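Local structure of thermostable carboxypeptidase 1 (Pyrococcus furiosus, 1KA2) at residues D171-K174 / M175-L179. The protein removes amino acids one after another from the C-terminus of peptides with broad specificity, as a homodimeric, cobalt-dependent metallocarboxypeptidase of the M32 family. Residues are numbered along the deposited sequence; the frame is centred on the assembly and turned at random.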
ATOM      1  N   ASP A 171     -10.936  21.881  31.445  1.00 41.56           N
ATOM      2  CA  ASP A 171      -9.674  22.234  30.800  1.00 42.62           C
ATOM      3  C   ASP A 171      -9.956  23.181  29.625  1.00 41.95           C
ATOM      4  O   ASP A 171      -9.425  24.291  29.551  1.00 41.54           O
ATOM      5  CB  ASP A 171      -8.972  20.982  30.256  1.00 44.36           C
ATOM      6  CG  ASP A 171      -8.374  20.109  31.348  1.00 44.77           C
ATOM      7  OD1 ASP A 171      -7.481  20.580  32.076  1.00 47.91           O
ATOM      8  OD2 ASP A 171      -8.789  18.943  31.470  1.00 46.86           O
ATOM      9  N   VAL A 172     -10.814  22.728  28.717  1.00 41.71           N
ATOM     10  CA  VAL A 172     -11.162  23.492  27.521  1.00 43.18           C
ATOM     11  C   VAL A 172     -11.831  24.812  27.864  1.00 43.65           C
ATOM     12  O   VAL A 172     -11.601  25.827  27.210  1.00 42.06           O
ATOM     13  CB  VAL A 172     -12.105  22.677  26.589  1.00 41.73           C
ATOM     14  CG1 VAL A 172     -12.326  23.429  25.281  1.00 40.70           C
ATOM     15  CG2 VAL A 172     -11.514  21.298  26.328  1.00 38.20           C
ATOM     16  N   GLU A 173     -12.669  24.787  28.890  1.00 45.87           N
ATOM     17  CA  GLU A 173     -13.373  25.987  29.321  1.00 48.93           C
ATOM     18  C   GLU A 173     -12.356  27.055  29.691  1.00 49.30           C
ATOM     19  O   GLU A 173     -12.516  28.226  29.351  1.00 50.38           O
ATOM     20  CB  GLU A 173     -14.246  25.651  30.525  1.00 50.72           C
ATOM     21  CG  GLU A 173     -15.234  26.724  30.928  1.00 54.31           C
ATOM     22  CD  GLU A 173     -16.228  26.196  31.940  1.00 55.11           C
ATOM     23  OE1 GLU A 173     -15.784  25.722  33.006  1.00 57.85           O
ATOM     24  OE2 GLU A 173     -17.447  26.243  31.669  1.00 55.54           O
ATOM     25  N   LYS A 174     -11.295  26.628  30.367  1.00 49.69           N
ATOM     26  CA  LYS A 174     -10.227  27.517  30.816  1.00 50.96           C
ATOM     27  C   LYS A 174      -9.379  28.181  29.727  1.00 50.59           C
ATOM     28  O   LYS A 174      -9.226  29.405  29.717  1.00 50.30           O
ATOM     29  CB  LYS A 174      -9.278  26.768  31.757  1.00 52.02           C
ATOM     30  CG  LYS A 174      -7.919  27.465  31.896  1.00 56.53           C
ATOM     31  CD  LYS A 174      -6.772  26.470  32.050  1.00 59.83           C
ATOM     32  CE  LYS A 174      -5.414  27.159  31.897  1.00 62.45           C
ATOM     33  NZ  LYS A 174      -5.165  27.660  30.508  1.00 63.71           N
ATOM     34  N   MET A 175      -8.794  27.380  28.838  1.00 48.88           N
ATOM     35  CA  MET A 175      -7.943  27.941  27.799  1.00 46.55           C
ATOM     36  C   MET A 175      -8.683  28.968  26.961  1.00 45.68           C
ATOM     37  O   MET A 175      -8.119  29.997  26.591  1.00 44.98           O
ATOM     38  CB  MET A 175      -7.369  26.839  26.897  1.00 46.69           C
ATOM     39  CG  MET A 175      -8.391  26.026  26.140  1.00 46.95           C
ATOM     40  SD  MET A 175      -7.618  24.743  25.111  1.00 50.05           S
ATOM     41  CE  MET A 175      -8.957  24.386  23.963  1.00 44.68           C
ATOM     42  N   PHE A 176      -9.950  28.699  26.670  1.00 44.58           N
ATOM     43  CA  PHE A 176     -10.729  29.623  25.864  1.00 46.34           C
ATOM     44  C   PHE A 176     -11.110  30.912  26.595  1.00 47.73           C
ATOM     45  O   PHE A 176     -11.425  31.916  25.954  1.00 47.89           O
ATOM     46  CB  PHE A 176     -11.973  28.916  25.313  1.00 45.00           C
ATOM     47  CG  PHE A 176     -11.709  28.138  24.054  1.00 43.39           C
ATOM     48  CD1 PHE A 176     -11.995  26.777  23.983  1.00 41.85           C
ATOM     49  CD2 PHE A 176     -11.172  28.773  22.934  1.00 42.67           C
ATOM     50  CE1 PHE A 176     -11.754  26.052  22.809  1.00 40.60           C
ATOM     51  CE2 PHE A 176     -10.927  28.059  21.756  1.00 41.81           C
ATOM     52  CZ  PHE A 176     -11.219  26.694  21.697  1.00 39.53           C
ATOM     53  N   GLU A 177     -11.086  30.887  27.927  1.00 47.73           N
ATOM     54  CA  GLU A 177     -11.396  32.082  28.708  1.00 48.79           C
ATOM     55  C   GLU A 177     -10.216  33.036  28.559  1.00 47.65           C
ATOM     56  O   GLU A 177     -10.389  34.221  28.283  1.00 46.45           O
ATOM     57  CB  GLU A 177     -11.603  31.724  30.186  1.00 49.53           C
ATOM     58  CG  GLU A 177     -12.830  30.858  30.428  1.00 53.42           C
ATOM     59  CD  GLU A 177     -13.054  30.537  31.894  1.00 55.72           C
ATOM     60  OE1 GLU A 177     -12.122  30.015  32.540  1.00 57.37           O
ATOM     61  OE2 GLU A 177     -14.169  30.794  32.396  1.00 55.59           O
ATOM     62  N   VAL A 178      -9.014  32.495  28.736  1.00 47.85           N
ATOM     63  CA  VAL A 178      -7.785  33.264  28.610  1.00 48.13           C
ATOM     64  C   VAL A 178      -7.662  33.848  27.206  1.00 49.13           C
ATOM     65  O   VAL A 178      -7.104  34.931  27.021  1.00 49.87           O
ATOM     66  CB  VAL A 178      -6.557  32.376  28.895  1.00 48.59           C
ATOM     67  CG1 VAL A 178      -5.278  33.080  28.458  1.00 49.28           C
ATOM     68  CG2 VAL A 178      -6.504  32.036  30.372  1.00 47.50           C
ATOM     69  N   LEU A 179      -8.180  33.126  26.216  1.00 50.00           N
ATOM     70  CA  LEU A 179      -8.129  33.589  24.833  1.00 50.70           C
ATOM     71  C   LEU A 179      -9.156  34.683  24.576  1.00 50.93           C
ATOM     72  O   LEU A 179      -8.830  35.720  24.001  1.00 51.06           O
ATOM     73  CB  LEU A 179      -8.356  32.415  23.871  1.00 50.33           C
ATOM     74  CG  LEU A 179      -7.121  31.757  23.230  1.00 51.66           C
ATOM     75  CD1 LEU A 179      -5.895  31.924  24.105  1.00 50.59           C
ATOM     76  CD2 LEU A 179      -7.407  30.283  22.975  1.00 49.66           C
TER
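Lys174 O takes two backbone N-H groups from the next turn. Val178 N reaches it almost straight, 3.2 Å away with an N-H...O angle of 168°, while Glu177 N, at 3.0 Å, comes in from above the carbonyl plane at a more bent 135°. One turn back, Met175 N donates to Asp171 O over 3.2 Å in another nearly linear bond, and the bond from Phe176 N to Val172 O is weak. Glu173 and Asp171 reach other helices through salt bridges with Arg371 and Lys474 respectively, and Asp171 also accepts from Arg168 N, just ahead of this helix. Val172 CG1 is anti to the backbone N (chi1 -174°), which brings it alongside the Phe176 ring, 3.6 Å from Phe176 CD1, the two side chains pointing the same way. The same methyl meets Met175 CE at 3.7 Å. Met175 leaves its backbone with CG between N and the carbonyl carbon and then runs extended, which carries its thioether alongside the preceding turn, and CG passes 3.4 Å from Val172 O. The bent chain of Lys174 folds back near the Met175 backbone, and its NZ is buried without a polar partner in the model; an alanine here takes away the arm beyond CB and would probably leave the Met175 backbone without this aliphatic cover. Helix 359-375 packs on Val172 and Phe176, and helix 421-440 takes Met175, Phe176 and Leu179. The backbone bonds and the Val172 contacts with Met175 and Phe176 run i to i+3 and i to i+4, as in an amphipathic alpha-helix, here 169-192, whose apolar side is set into the largely helical M32 fold, with Met175 about 11 Å from the metal ligand Glu299, side chain to side chain.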